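Local coordinates for endoglucanase (Ruminococcus champanellensis, PDB 6WQV), which probably cleaves the beta-linked glucan backbone of cellulose and, with broad specificity, related plant cell-wall polysaccharides such as xylan, at residues H241-Y246 with I286-A291; A61-V66 with I108-Y113. All blocks are in the same frame, centred on the assembly; numbering follows the deposited sequence.

Contact 1. Residues H241-Y246 with I286-A291. Unlike the reference sequence in segment 286-291: Gln288 (reference Glu). With GLC (alpha-D-glucopyranose), chain E.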
loop_
_atom_site.group_PDB
_atom_site.type_symbol
_atom_site.label_atom_id
_atom_site.label_comp_id
_atom_site.label_asym_id
_atom_site.label_seq_id
_atom_site.Cartn_x
_atom_site.Cartn_y
_atom_site.Cartn_z
ATOM N N HIS A 241 -0.576 -7.429 2.367
ATOM C CA HIS A 241 -1.573 -7.510 1.302
ATOM C C HIS A 241 -2.179 -8.909 1.350
ATOM O O HIS A 241 -1.461 -9.909 1.489
ATOM C CB HIS A 241 -0.952 -7.262 -0.074
ATOM C CG HIS A 241 -0.202 -5.968 -0.186
ATOM N ND1 HIS A 241 0.389 -5.557 -1.364
ATOM C CD2 HIS A 241 0.080 -5.012 0.727
ATOM C CE1 HIS A 241 1.004 -4.405 -1.166
ATOM N NE2 HIS A 241 0.831 -4.050 0.093
ATOM N N SER A 242 -3.509 -8.994 1.261
ATOM C CA SER A 242 -4.174 -10.288 1.415
ATOM C C SER A 242 -5.363 -10.402 0.462
ATOM O O SER A 242 -6.518 -10.175 0.833
ATOM C CB SER A 242 -4.559 -10.553 2.878
ATOM O OG SER A 242 -4.935 -11.902 3.083
ATOM N N TYR A 243 -5.067 -10.783 -0.778
ATOM C CA TYR A 243 -6.093 -11.027 -1.791
ATOM C C TYR A 243 -6.543 -12.471 -1.627
ATOM O O TYR A 243 -6.100 -13.380 -2.333
ATOM C CB TYR A 243 -5.527 -10.785 -3.180
ATOM C CG TYR A 243 -5.188 -9.359 -3.511
ATOM C CD1 TYR A 243 -3.992 -8.791 -3.107
ATOM C CD2 TYR A 243 -6.045 -8.590 -4.281
ATOM C CE1 TYR A 243 -3.664 -7.485 -3.444
ATOM C CE2 TYR A 243 -5.727 -7.289 -4.624
ATOM C CZ TYR A 243 -4.547 -6.736 -4.195
ATOM O OH TYR A 243 -4.242 -5.442 -4.540
ATOM N N SER A 244 -7.448 -12.681 -0.673
ATOM C CA SER A 244 -7.764 -14.006 -0.184
ATOM C C SER A 244 -9.262 -14.261 -0.265
ATOM O O SER A 244 -10.061 -13.362 0.041
ATOM C CB SER A 244 -7.316 -14.126 1.279
ATOM O OG SER A 244 -5.967 -13.709 1.434
ATOM N N PRO A 245 -9.680 -15.476 -0.655
ATOM C CA PRO A 245 -8.821 -16.591 -1.097
ATOM C C PRO A 245 -8.258 -16.364 -2.499
ATOM O O PRO A 245 -8.950 -15.813 -3.349
ATOM C CB PRO A 245 -9.762 -17.792 -1.067
ATOM C CG PRO A 245 -11.118 -17.215 -1.300
ATOM C CD PRO A 245 -11.100 -15.868 -0.603
ATOM N N TYR A 246 -7.025 -16.820 -2.734
ATOM C CA TYR A 246 -6.292 -16.444 -3.942
ATOM C C TYR A 246 -7.054 -16.783 -5.220
ATOM O O TYR A 246 -7.178 -15.945 -6.122
ATOM C CB TYR A 246 -4.911 -17.113 -3.952
ATOM C CG TYR A 246 -4.207 -16.983 -5.288
ATOM C CD1 TYR A 246 -3.631 -15.782 -5.666
ATOM C CD2 TYR A 246 -4.135 -18.051 -6.173
ATOM C CE1 TYR A 246 -2.998 -15.641 -6.887
ATOM C CE2 TYR A 246 -3.500 -17.921 -7.404
ATOM C CZ TYR A 246 -2.935 -16.712 -7.755
ATOM O OH TYR A 246 -2.301 -16.555 -8.967
ATOM N N ILE A 286 -4.180 -4.261 6.567
ATOM C CA ILE A 286 -4.260 -4.886 5.243
ATOM C C ILE A 286 -4.283 -3.737 4.241
ATOM O O ILE A 286 -5.325 -3.145 3.945
ATOM C CB ILE A 286 -5.447 -5.841 5.116
ATOM C CG1 ILE A 286 -5.223 -7.051 6.028
ATOM C CG2 ILE A 286 -5.620 -6.283 3.659
ATOM C CD1 ILE A 286 -6.445 -7.897 6.271
ATOM N N GLY A 287 -3.094 -3.392 3.731
ATOM C CA GLY A 287 -2.947 -2.222 2.885
ATOM C C GLY A 287 -3.428 -2.408 1.472
ATOM O O GLY A 287 -3.624 -1.409 0.768
ATOM N N GLN A 288 -3.619 -3.659 1.047
ATOM C CA GLN A 288 -4.314 -3.966 -0.196
ATOM C C GLN A 288 -5.094 -5.260 -0.038
ATOM O O GLN A 288 -4.548 -6.260 0.440
ATOM C CB GLN A 288 -3.347 -4.164 -1.363
ATOM C CG GLN A 288 -2.503 -2.967 -1.733
ATOM C CD GLN A 288 -1.641 -3.209 -2.974
ATOM O OE1 GLN A 288 -0.610 -2.570 -3.159
ATOM N NE2 GLN A 288 -2.068 -4.130 -3.827
ATOM N N PHE A 289 -6.354 -5.243 -0.472
ATOM C CA PHE A 289 -7.152 -6.445 -0.702
ATOM C C PHE A 289 -8.120 -6.100 -1.834
ATOM O O PHE A 289 -8.307 -4.929 -2.188
ATOM C CB PHE A 289 -7.897 -6.912 0.573
ATOM C CG PHE A 289 -9.164 -6.163 0.829
ATOM C CD1 PHE A 289 -9.115 -4.834 1.190
ATOM C CD2 PHE A 289 -10.408 -6.764 0.676
ATOM C CE1 PHE A 289 -10.266 -4.120 1.391
ATOM C CE2 PHE A 289 -11.568 -6.046 0.883
ATOM C CZ PHE A 289 -11.494 -4.727 1.240
ATOM N N GLY A 290 -8.748 -7.126 -2.387
ATOM C CA GLY A 290 -9.740 -6.945 -3.435
ATOM C C GLY A 290 -10.087 -8.297 -4.004
ATOM O O GLY A 290 -9.461 -9.308 -3.684
ATOM N N ALA A 291 -11.127 -8.309 -4.832
ATOM C CA ALA A 291 -11.525 -9.507 -5.566
ATOM C C ALA A 291 -11.842 -9.081 -6.992
ATOM O O ALA A 291 -12.628 -8.154 -7.204
ATOM C CB ALA A 291 -12.745 -10.196 -4.940
HETATM C C1 GLC E . 0.169 -6.079 -5.294
HETATM C C2 GLC E . 0.607 -4.762 -5.905
HETATM C C3 GLC E . -0.296 -4.047 -6.817
HETATM C C4 GLC E . -0.935 -5.005 -7.793
HETATM C C5 GLC E . -1.732 -5.992 -6.973
HETATM C C6 GLC E . -2.631 -6.911 -7.782
HETATM O O1 GLC E . -0.454 -6.023 -4.078
HETATM O O2 GLC E . 1.065 -3.917 -4.805
HETATM O O3 GLC E . 0.523 -3.057 -7.544
HETATM O O4 GLC E . -1.753 -4.267 -8.707
HETATM O O5 GLC E . -0.789 -6.842 -6.206
HETATM O O6 GLC E . -1.909 -7.716 -8.608
#
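One face of the His241 imidazole is roofed by the side chain of Gln288, whose CG sits 3.8 Å from the His241 ring centroid in a CH-pi contact, almost straight over the ring. The amide follows on over the same ring, its plane 26° from that of the imidazole. At the edge of this ring, His241 ND1 shares a hydrogen bond of 2.9 Å with O1 of the bound glucose. Tyr243 is used differently: Phe289 CA rests over the centre of one face of its ring, while Gln288 NE2 comes in at the phenol edge and donates to Tyr243 OH over 2.6 Å, a short and rather bent bond. The hydroxyl lies close to the amide plane of Gln288, yet ring and amide stand almost perpendicular, at 87°. Gln288 reaches both aromatics because its chain runs extended beyond CG (chi2 -176°), carrying the amide out over the histidine to the sugar. There Gln288 OE1 accepts a 2.7 Å hydrogen bond from glucose O2 and another bond from Arg75, so the amide is tied through both ends. Behind the side chains, Ser242 N donates to Gln288 O at 3.0 Å, joining the two backbones. Tyr243, at the centre of an inverse gamma turn, swings the chain away from the neighbouring strand. Glycine suits position 290 because its extended backbone is one other residues seldom take; Gly290 O, 3.5 Å from Tyr243 CD2, is buried without a polar partner. The reference sequence has glutamate at position 288, and GH5 enzymes carry their nucleophilic glutamate at the end of the seventh barrel strand, consistent with this position. Histidine, tyrosine and this residue grouped round a sugar at the C-terminal ends of adjacent parallel strands mark the glycan site of a TIM-barrel glycosidase.

Contact 2. Residues A61-V66 with I108-Y113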
loop_
_atom_site.group_PDB
_atom_site.type_symbol
_atom_site.label_atom_id
_atom_site.label_comp_id
_atom_site.label_asym_id
_atom_site.label_seq_id
_atom_site.Cartn_x
_atom_site.Cartn_y
_atom_site.Cartn_z
ATOM N N ALA A 61 -12.233 15.945 -7.271
ATOM C CA ALA A 61 -13.594 15.417 -7.305
ATOM C C ALA A 61 -13.623 13.900 -7.150
ATOM O O ALA A 61 -14.573 13.340 -6.584
ATOM C CB ALA A 61 -14.271 15.819 -8.614
ATOM N N MET A 62 -12.615 13.204 -7.677
ATOM C CA MET A 62 -12.581 11.756 -7.511
ATOM C C MET A 62 -12.383 11.377 -6.052
ATOM O O MET A 62 -13.054 10.471 -5.544
ATOM C CB MET A 62 -11.464 11.158 -8.360
ATOM C CG MET A 62 -11.680 11.283 -9.841
ATOM S SD MET A 62 -10.166 10.884 -10.738
ATOM C CE MET A 62 -10.606 11.445 -12.373
ATOM N N ILE A 63 -11.472 12.074 -5.366
ATOM C CA ILE A 63 -11.211 11.790 -3.957
ATOM C C ILE A 63 -12.406 12.199 -3.103
ATOM O O ILE A 63 -12.752 11.515 -2.131
ATOM C CB ILE A 63 -9.905 12.472 -3.506
ATOM C CG1 ILE A 63 -8.724 12.038 -4.379
ATOM C CG2 ILE A 63 -9.612 12.151 -2.047
ATOM C CD1 ILE A 63 -8.555 10.560 -4.487
ATOM N N ASP A 64 -13.069 13.316 -3.457
ATOM C CA ASP A 64 -14.312 13.675 -2.777
ATOM C C ASP A 64 -15.324 12.528 -2.847
ATOM O O ASP A 64 -16.056 12.258 -1.886
ATOM C CB ASP A 64 -14.968 14.903 -3.425
ATOM C CG ASP A 64 -14.207 16.202 -3.214
ATOM O OD1 ASP A 64 -13.225 16.241 -2.447
ATOM O OD2 ASP A 64 -14.624 17.216 -3.830
ATOM N N LYS A 65 -15.430 11.890 -4.019
ATOM C CA LYS A 65 -16.370 10.788 -4.202
ATOM C C LYS A 65 -15.982 9.570 -3.370
ATOM O O LYS A 65 -16.847 8.903 -2.790
ATOM C CB LYS A 65 -16.451 10.433 -5.689
ATOM C CG LYS A 65 -17.440 9.339 -6.031
ATOM C CD LYS A 65 -18.869 9.771 -5.787
ATOM C CE LYS A 65 -19.822 8.737 -6.358
ATOM N NZ LYS A 65 -21.231 9.164 -6.241
ATOM N N VAL A 66 -14.687 9.260 -3.311
ATOM C CA VAL A 66 -14.202 8.190 -2.442
ATOM C C VAL A 66 -14.633 8.430 -0.996
ATOM O O VAL A 66 -15.141 7.526 -0.328
ATOM C CB VAL A 66 -12.678 8.065 -2.600
ATOM C CG1 VAL A 66 -12.084 7.155 -1.549
ATOM C CG2 VAL A 66 -12.344 7.572 -4.015
ATOM N N ILE A 108 -5.391 14.823 1.965
ATOM C CA ILE A 108 -5.179 15.497 3.244
ATOM C C ILE A 108 -6.187 16.617 3.438
ATOM O O ILE A 108 -6.721 16.805 4.538
ATOM C CB ILE A 108 -3.722 15.990 3.349
ATOM C CG1 ILE A 108 -2.785 14.782 3.457
ATOM C CG2 ILE A 108 -3.554 16.961 4.518
ATOM C CD1 ILE A 108 -2.892 14.027 4.780
ATOM N N ASP A 109 -6.456 17.388 2.381
ATOM C CA ASP A 109 -7.365 18.521 2.496
ATOM C C ASP A 109 -8.820 18.096 2.601
ATOM O O ASP A 109 -9.684 18.952 2.839
ATOM C CB ASP A 109 -7.208 19.441 1.293
ATOM C CG ASP A 109 -5.851 20.091 1.234
ATOM O OD1 ASP A 109 -5.167 20.164 2.279
ATOM O OD2 ASP A 109 -5.466 20.535 0.136
ATOM N N ASN A 110 -9.108 16.818 2.402
ATOM C CA ASN A 110 -10.415 16.242 2.677
ATOM C C ASN A 110 -10.519 15.685 4.092
ATOM O O ASN A 110 -11.477 14.965 4.392
ATOM C CB ASN A 110 -10.727 15.145 1.668
ATOM C CG ASN A 110 -11.618 15.621 0.552
ATOM O OD1 ASN A 110 -12.610 16.304 0.792
ATOM N ND2 ASN A 110 -11.271 15.269 -0.677
ATOM N N ASP A 111 -9.547 15.984 4.960
ATOM C CA ASP A 111 -9.592 15.532 6.349
ATOM C C ASP A 111 -9.575 14.010 6.408
ATOM O O ASP A 111 -10.239 13.390 7.242
ATOM C CB ASP A 111 -10.828 16.110 7.040
ATOM C CG ASP A 111 -10.740 16.104 8.550
ATOM O OD1 ASP A 111 -9.641 15.934 9.134
ATOM O OD2 ASP A 111 -11.814 16.291 9.157
ATOM N N MET A 112 -8.827 13.407 5.487
ATOM C CA MET A 112 -8.662 11.968 5.401
ATOM C C MET A 112 -7.245 11.580 5.806
ATOM O O MET A 112 -6.323 12.403 5.798
ATOM C CB MET A 112 -8.908 11.474 3.971
ATOM C CG MET A 112 -10.318 11.721 3.486
ATOM S SD MET A 112 -10.600 11.421 1.725
ATOM C CE MET A 112 -11.088 9.707 1.707
ATOM N N TYR A 113 -7.085 10.308 6.152
ATOM C CA TYR A 113 -5.759 9.717 6.313
ATOM C C TYR A 113 -5.192 9.368 4.950
ATOM O O TYR A 113 -5.921 9.013 4.016
ATOM C CB TYR A 113 -5.826 8.481 7.210
ATOM C CG TYR A 113 -6.083 8.894 8.636
ATOM C CD1 TYR A 113 -7.375 9.058 9.107
ATOM C CD2 TYR A 113 -5.029 9.176 9.492
ATOM C CE1 TYR A 113 -7.615 9.470 10.402
ATOM C CE2 TYR A 113 -5.257 9.590 10.787
ATOM C CZ TYR A 113 -6.548 9.735 11.237
ATOM O OH TYR A 113 -6.767 10.143 12.532
#
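Asp64 and Asn110 meet with their side chains crossing at about a right angle, the carboxylate and amide planes 78° apart. Asn110 ND2 donates to Asp64 OD1 over 2.8 Å; the bond is nearly straight, and the acceptor lies in the amide plane. The donor reaches the oxygen almost end-on, along its C-O bond. Although Asp64 leaves the helix pointing away from the turn, its CG lies beside the backbone N (chi1 -69°), which brings OD1 back toward the amide. Beneath this polar pair, Ile63 turns its CG2 branch to the turn, 3.8 Å from Asn110 ND2 and 4.0 Å from Met112 SD. Met112 slants across the isoleucine, then bends at its thioether (chi3 91°), so that Met112 CE is carried round to Val66 CG1 at 4.3 Å. Branched residues three apart give helix 60-68 an apolar side for the turn, and the flexible methionine can fit against both. Asn110 occupies the third place of a type I turn from Ile108 to Asp111, closed by Asp111 N donating to Ile108 O over 3.0 Å; its short amide spans the distance from that turn to the helix. With alanine at this place, Asp64 OD1 would probably lose its donor from the turn, keeping only its salt bridge to Lys60, and a small gap is likely to open beside Ile63 CG2. Lys67 donates to the backbone O of Asn110, adding a second polar link between helix and turn. Met112 also packs on Val107 and Val74, between outer helix 94-108 and barrel strand 73-76. The chemistry is thus layered: a charge-assisted hydrogen bond toward the surface, with aliphatic and sulfur contacts below, joins helix 60-68 to the turn that leads into strand 113-117.

How the contacts relate
Starting from the N terminus, contact 2 comes first: helix 60-68 meets the turn after helix 94-108, closing a loop of 41 residues that holds strand 73-76 and most of helix 94-108. Only much later does contact 1 close, bringing the end of strand 236-241 to strand 284-289 round a loop of 39 residues that includes helix 263-278. The two loops follow in series, neither nested nor crossed. The centres of contact 1 and contact 2 lie about 23 Å apart, and their nearest atoms about 11 Å. Contact 2 ties outer helix 60-68 to the turn that leads into strand 113-117; contact 1 joins neighbouring strands where they end, at the sugar-binding mouth of the same barrel.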